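Local atomic coordinates of virulence protein vsdE (Salmonella enterica, PDB entry 5LQ6), a protein that acts as a cysteine hydrolase effector that contributes to the virulence of the bacterium and the suppression of host immune responses. Residues Glu31-Ile35 with Leu106-Val111; Ile15-Asn20 with Ile35-Ile41. The protein carries 4 engineered substitutions. All blocks are in the same frame, centred on the assembly; numbering follows the deposited sequence.

Interaction 1. Residues Glu31-Ile35 with Leu106-Val111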
loop_
_atom_site.group_PDB
_atom_site.type_symbol
_atom_site.label_atom_id
_atom_site.label_comp_id
_atom_site.label_asym_id
_atom_site.label_seq_id
_atom_site.Cartn_x
_atom_site.Cartn_y
_atom_site.Cartn_z
ATOM N N GLU A 31 3.938 6.442 -18.368
ATOM C CA GLU A 31 3.582 6.032 -17.032
ATOM C C GLU A 31 2.269 6.635 -16.533
ATOM O O GLU A 31 1.421 5.937 -15.978
ATOM C CB GLU A 31 4.706 6.437 -16.104
ATOM C CG GLU A 31 4.576 5.895 -14.710
ATOM C CD GLU A 31 5.915 5.587 -14.054
ATOM O OE1 GLU A 31 7.000 5.736 -14.688
ATOM O OE2 GLU A 31 5.860 5.223 -12.864
ATOM N N VAL A 32 2.118 7.938 -16.699
ATOM C CA VAL A 32 0.882 8.601 -16.303
ATOM C C VAL A 32 -0.297 8.072 -17.108
ATOM O O VAL A 32 -1.409 7.912 -16.573
ATOM C CB VAL A 32 1.013 10.142 -16.384
ATOM C CG1 VAL A 32 -0.312 10.816 -16.093
ATOM C CG2 VAL A 32 2.048 10.628 -15.392
ATOM N N LYS A 33 -0.054 7.804 -18.400
ATOM C CA LYS A 33 -1.081 7.189 -19.234
ATOM C C LYS A 33 -1.483 5.793 -18.780
ATOM O O LYS A 33 -2.687 5.473 -18.754
ATOM C CB LYS A 33 -0.619 7.127 -20.710
ATOM C CG LYS A 33 -0.761 8.467 -21.425
ATOM C CD LYS A 33 -0.940 8.311 -22.931
ATOM C CE LYS A 33 -1.728 9.483 -23.496
ATOM N NZ LYS A 33 -1.133 10.799 -23.105
ATOM N N ARG A 34 -0.506 4.964 -18.454
ATOM C CA ARG A 34 -0.779 3.631 -17.901
ATOM C C ARG A 34 -1.588 3.732 -16.610
ATOM O O ARG A 34 -2.571 2.989 -16.400
ATOM C CB ARG A 34 0.499 2.848 -17.668
ATOM C CG ARG A 34 1.124 2.323 -18.948
ATOM C CD ARG A 34 2.398 1.533 -18.643
ATOM N NE ARG A 34 3.551 2.390 -18.310
ATOM C CZ ARG A 34 4.548 2.715 -19.146
ATOM N NH1 ARG A 34 4.569 2.264 -20.401
ATOM N NH2 ARG A 34 5.538 3.503 -18.729
ATOM N N ILE A 35 -1.233 4.704 -15.765
ATOM C CA ILE A 35 -2.010 4.920 -14.558
ATOM C C ILE A 35 -3.437 5.352 -14.855
ATOM O O ILE A 35 -4.399 4.808 -14.267
ATOM C CB ILE A 35 -1.325 5.909 -13.580
ATOM C CG1 ILE A 35 0.018 5.333 -13.116
ATOM C CG2 ILE A 35 -2.231 6.212 -12.396
ATOM C CD1 ILE A 35 0.972 6.363 -12.558
ATOM N N LEU A 106 6.029 0.847 -12.687
ATOM C CA LEU A 106 5.553 2.112 -12.133
ATOM C C LEU A 106 6.377 2.641 -10.958
ATOM O O LEU A 106 6.629 1.946 -9.984
ATOM C CB LEU A 106 4.093 1.989 -11.671
ATOM C CG LEU A 106 3.009 1.784 -12.716
ATOM C CD1 LEU A 106 1.658 1.957 -12.064
ATOM C CD2 LEU A 106 3.120 2.735 -13.890
ATOM N N ASP A 107 6.751 3.910 -11.063
ATOM C CA ASP A 107 7.494 4.628 -10.030
ATOM C C ASP A 107 6.506 5.055 -8.960
ATOM O O ASP A 107 5.483 5.721 -9.248
ATOM C CB ASP A 107 8.163 5.838 -10.702
ATOM C CG ASP A 107 8.943 6.728 -9.749
ATOM O OD1 ASP A 107 9.054 6.438 -8.536
ATOM O OD2 ASP A 107 9.500 7.718 -10.289
ATOM N N SER A 108 6.787 4.673 -7.725
ATOM C CA SER A 108 5.939 5.043 -6.605
ATOM C C SER A 108 5.864 6.551 -6.426
ATOM O O SER A 108 4.869 7.037 -5.901
ATOM C CB SER A 108 6.278 4.320 -5.295
ATOM O OG SER A 108 7.552 4.653 -4.843
ATOM N N ALA A 109 6.912 7.286 -6.808
ATOM C CA ALA A 109 6.884 8.751 -6.702
ATOM C C ALA A 109 5.791 9.343 -7.622
ATOM O O ALA A 109 5.025 10.217 -7.220
ATOM C CB ALA A 109 8.231 9.329 -7.082
ATOM N N ILE A 110 5.747 8.865 -8.864
ATOM C CA ILE A 110 4.727 9.323 -9.804
ATOM C C ILE A 110 3.357 8.892 -9.321
ATOM O O ILE A 110 2.399 9.678 -9.303
ATOM C CB ILE A 110 4.999 8.807 -11.246
ATOM C CG1 ILE A 110 6.329 9.384 -11.732
ATOM C CG2 ILE A 110 3.817 9.090 -12.184
ATOM C CD1 ILE A 110 6.682 8.915 -13.138
ATOM N N VAL A 111 3.238 7.641 -8.860
ATOM C CA VAL A 111 1.953 7.193 -8.371
ATOM C C VAL A 111 1.506 8.020 -7.170
ATOM O O VAL A 111 0.336 8.417 -7.081
ATOM C CB VAL A 111 1.957 5.661 -8.032
ATOM C CG1 VAL A 111 0.735 5.215 -7.254
ATOM C CG2 VAL A 111 2.159 4.840 -9.306
#
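Glu31 reaches from helix 29-38 to the start of helix 108-116 and lays its side chain between Leu106 and Ile110, a worked example of one residue serving both polar and apolar packing. The first torsion (chi1 -171°) sets CG opposite the main-chain nitrogen, and a bend at chi2 then carries the carboxylate on to the loop just before the second helix. There OE2 lies 2.4 Å from Asp107 N, a hydrogen bond so short that its exact geometry is doubtful. The aliphatic part is used as well. Its CG rests on Leu106 CD2 at 3.6 Å, while the carboxylate carbon CD has Ile110 CD1 at 3.5 Å, so that the side chain passes between two methyl groups, one from each residue. Asp107 itself is the N-cap of helix 108-116: its OD1 takes the Ala109 N-H at 2.9 Å, met from well above the carboxylate plane. Two acids lie near this helix start, where the helix dipole would probably favour their ionised forms, although Glu31 OE2 and Asp107 OD2 stay 5.1 Å apart. The second helix lies against helix 76-89, whose Val77 and Ala81 touch Val111; a helix led by a cysteine, here Cys76, is consistent with the papain-like fold of clan CA peptidases. Leu106 lies between helix 29-38 and helix 76-89, with its CD1 methyl on Ile35 CG1 at 3.9 Å and its side chain also resting on Leu78. Ile110 sends its two branches different ways: CD1 goes to the Glu31 carboxylate, whereas CG2 touches both Ile35 CD1 and Val32 CG2, each at 4.0 Å. Alongside it, Val111 CG2 meets that same Ile35 CD1 methyl at 3.8 Å.

Interaction 2. Residues Ile15-Asn20 with Ile35-Ile41; sequences IISRIN and IKDALSI. Engineered in segment 35-41: Ser40 (natural residue Cys).
Lys36 leaves helix 29-38 beside Ile19 and ends at Asn20, passing from an apolar to a polar neighbour along its length. Its CB lies 3.9 Å from Ile19 CD1, a methyl that also presses on the lysine main chain, 3.5 Å from Lys36 CA. Farther out, CD comes near Asn20 OD1 and CE nearer still, before a turn at the last torsion (chi4 64°) brings NZ to 3.1 Å from Asn20 OD1 in a weak hydrogen bond. The amide is held through its nitrogen as well: Asn20 ND2 donates to Ile16 O, which Asn20 N approaches from the opposite face of the carbonyl plane. Here helix 12-19 packs across the junction where helix 29-38 runs directly into strand 39-41, the partner of strand 94-96 in a small antiparallel sheet. Against that junction the Ile19 tip also meets Ile35 CG2. Leu39 CD2 lies 4.0 Å from Ile19 CD1 and equally far from Ile15 CG2, its side chain resting too on Cys82 of helix 76-89. At the more exposed margin Ile41 CD1 packs on Ile16 CG1 at 3.6 Å.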
loop_
_atom_site.group_PDB
_atom_site.type_symbol
_atom_site.label_atom_id
_atom_site.label_comp_id
_atom_site.label_asym_id
_atom_site.label_seq_id
_atom_site.Cartn_x
_atom_site.Cartn_y
_atom_site.Cartn_z
ATOM N N ILE A 15 -7.205 14.275 -7.855
ATOM C CA ILE A 15 -6.579 13.183 -8.628
ATOM C C ILE A 15 -6.855 13.348 -10.121
ATOM O O ILE A 15 -5.992 13.210 -10.978
ATOM C CB ILE A 15 -7.047 11.777 -8.133
ATOM C CG1 ILE A 15 -6.674 11.617 -6.655
ATOM C CG2 ILE A 15 -6.521 10.682 -9.013
ATOM C CD1 ILE A 15 -7.218 10.336 -6.042
ATOM N N ILE A 16 -8.117 13.623 -10.424
ATOM C CA ILE A 16 -8.537 13.791 -11.811
ATOM C C ILE A 16 -7.822 14.966 -12.462
ATOM O O ILE A 16 -7.330 14.829 -13.584
ATOM C CB ILE A 16 -10.069 13.966 -11.844
ATOM C CG1 ILE A 16 -10.708 12.559 -11.690
ATOM C CG2 ILE A 16 -10.504 14.624 -13.152
ATOM C CD1 ILE A 16 -12.165 12.617 -11.270
ATOM N N SER A 17 -7.657 16.037 -11.734
ATOM C CA SER A 17 -6.960 17.198 -12.279
ATOM C C SER A 17 -5.489 16.860 -12.542
ATOM O O SER A 17 -4.934 17.173 -13.584
ATOM C CB SER A 17 -7.131 18.439 -11.432
ATOM O OG SER A 17 -6.658 18.328 -10.135
ATOM N N ARG A 18 -4.862 16.195 -11.578
ATOM C CA ARG A 18 -3.421 15.858 -11.757
ATOM C C ARG A 18 -3.167 14.903 -12.885
ATOM O O ARG A 18 -2.260 15.093 -13.683
ATOM C CB ARG A 18 -2.862 15.329 -10.438
ATOM C CG ARG A 18 -2.738 16.367 -9.347
ATOM C CD ARG A 18 -2.007 15.874 -8.104
ATOM N NE ARG A 18 -2.796 14.862 -7.394
ATOM C CZ ARG A 18 -3.552 15.090 -6.339
ATOM N NH1 ARG A 18 -3.677 16.306 -5.845
ATOM N NH2 ARG A 18 -4.205 14.064 -5.751
ATOM N N ILE A 19 -3.989 13.854 -12.972
ATOM C CA ILE A 19 -3.796 12.816 -13.952
ATOM C C ILE A 19 -4.012 13.304 -15.395
ATOM O O ILE A 19 -3.427 12.800 -16.350
ATOM C CB ILE A 19 -4.669 11.590 -13.548
ATOM C CG1 ILE A 19 -4.015 10.293 -13.921
ATOM C CG2 ILE A 19 -6.123 11.741 -14.025
ATOM C CD1 ILE A 19 -4.824 9.123 -13.404
ATOM N N ASN A 20 -4.830 14.350 -15.558
ATOM C CA ASN A 20 -5.073 14.906 -16.876
ATOM C C ASN A 20 -4.243 16.142 -17.213
ATOM O O ASN A 20 -4.391 16.734 -18.277
ATOM C CB ASN A 20 -6.568 15.291 -16.980
ATOM C CG ASN A 20 -7.461 14.096 -17.093
ATOM O OD1 ASN A 20 -7.336 13.390 -18.047
ATOM N ND2 ASN A 20 -8.302 13.837 -16.103
ATOM N N ILE A 35 -1.233 4.704 -15.765
ATOM C CA ILE A 35 -2.010 4.920 -14.558
ATOM C C ILE A 35 -3.437 5.352 -14.855
ATOM O O ILE A 35 -4.399 4.808 -14.267
ATOM C CB ILE A 35 -1.325 5.909 -13.580
ATOM C CG1 ILE A 35 0.018 5.333 -13.116
ATOM C CG2 ILE A 35 -2.231 6.212 -12.396
ATOM C CD1 ILE A 35 0.972 6.363 -12.558
ATOM N N LYS A 36 -3.612 6.327 -15.750
ATOM C CA LYS A 36 -4.934 6.840 -16.114
ATOM C C LYS A 36 -5.820 5.746 -16.689
ATOM O O LYS A 36 -7.019 5.715 -16.407
ATOM C CB LYS A 36 -4.784 7.943 -17.159
ATOM C CG LYS A 36 -6.105 8.461 -17.681
ATOM C CD LYS A 36 -5.974 9.855 -18.294
ATOM C CE LYS A 36 -7.316 10.316 -18.825
ATOM N NZ LYS A 36 -8.370 10.489 -17.769
ATOM N N ASP A 37 -5.235 4.898 -17.507
ATOM C CA ASP A 37 -5.968 3.793 -18.105
ATOM C C ASP A 37 -6.468 2.789 -17.057
ATOM O O ASP A 37 -7.571 2.231 -17.184
ATOM C CB ASP A 37 -5.091 3.072 -19.137
ATOM C CG ASP A 37 -4.869 3.915 -20.420
ATOM O OD1 ASP A 37 -5.691 4.821 -20.723
ATOM O OD2 ASP A 37 -3.827 3.672 -21.080
ATOM N N ALA A 38 -5.625 2.538 -16.053
ATOM C CA ALA A 38 -5.935 1.525 -15.055
ATOM C C ALA A 38 -6.854 2.035 -13.968
ATOM O O ALA A 38 -7.600 1.276 -13.382
ATOM C CB ALA A 38 -4.675 0.979 -14.443
ATOM N N LEU A 39 -6.775 3.296 -13.640
ATOM C CA LEU A 39 -7.417 3.776 -12.417
ATOM C C LEU A 39 -8.879 4.045 -12.604
ATOM O O LEU A 39 -9.262 4.661 -13.607
ATOM C CB LEU A 39 -6.702 5.031 -11.939
ATOM C CG LEU A 39 -7.084 5.629 -10.615
ATOM C CD1 LEU A 39 -6.682 4.655 -9.550
ATOM C CD2 LEU A 39 -6.345 6.914 -10.401
ATOM N N SER A 40 -9.719 3.528 -11.703
ATOM C CA SER A 40 -11.134 3.859 -11.588
ATOM C C SER A 40 -11.446 4.615 -10.298
ATOM O O SER A 40 -10.950 4.269 -9.201
ATOM C CB SER A 40 -11.968 2.578 -11.564
ATOM O OG SER A 40 -11.875 1.930 -12.783
ATOM N N ILE A 41 -12.352 5.574 -10.397
ATOM C CA ILE A 41 -12.825 6.352 -9.293
ATOM C C ILE A 41 -14.312 6.145 -9.194
ATOM O O ILE A 41 -15.063 6.462 -10.137
ATOM C CB ILE A 41 -12.495 7.841 -9.485
ATOM C CG1 ILE A 41 -10.993 8.005 -9.788
ATOM C CG2 ILE A 41 -12.955 8.656 -8.290
ATOM C CD1 ILE A 41 -10.521 9.452 -9.936
#

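Interactions 1 and 2 are successive grips on helix 29-38, their centres about 10 Å apart and both on the same side of the chain's centre. Ile35 belongs to both, its two branches divided between them. The contacts also touch directly, Val32 CG1 lying 3.7 Å from Ile19 O. Ile114 ties them further: Val32, Ile35 and Ile19 all pack on it, and its carbonyl accepts a bond from Arg18 NE. In interaction 1 the side chain of Leu106 comes near, without touching, the putative triad of Cys76, His165 and Asp185; both contacts pack against helix 76-89.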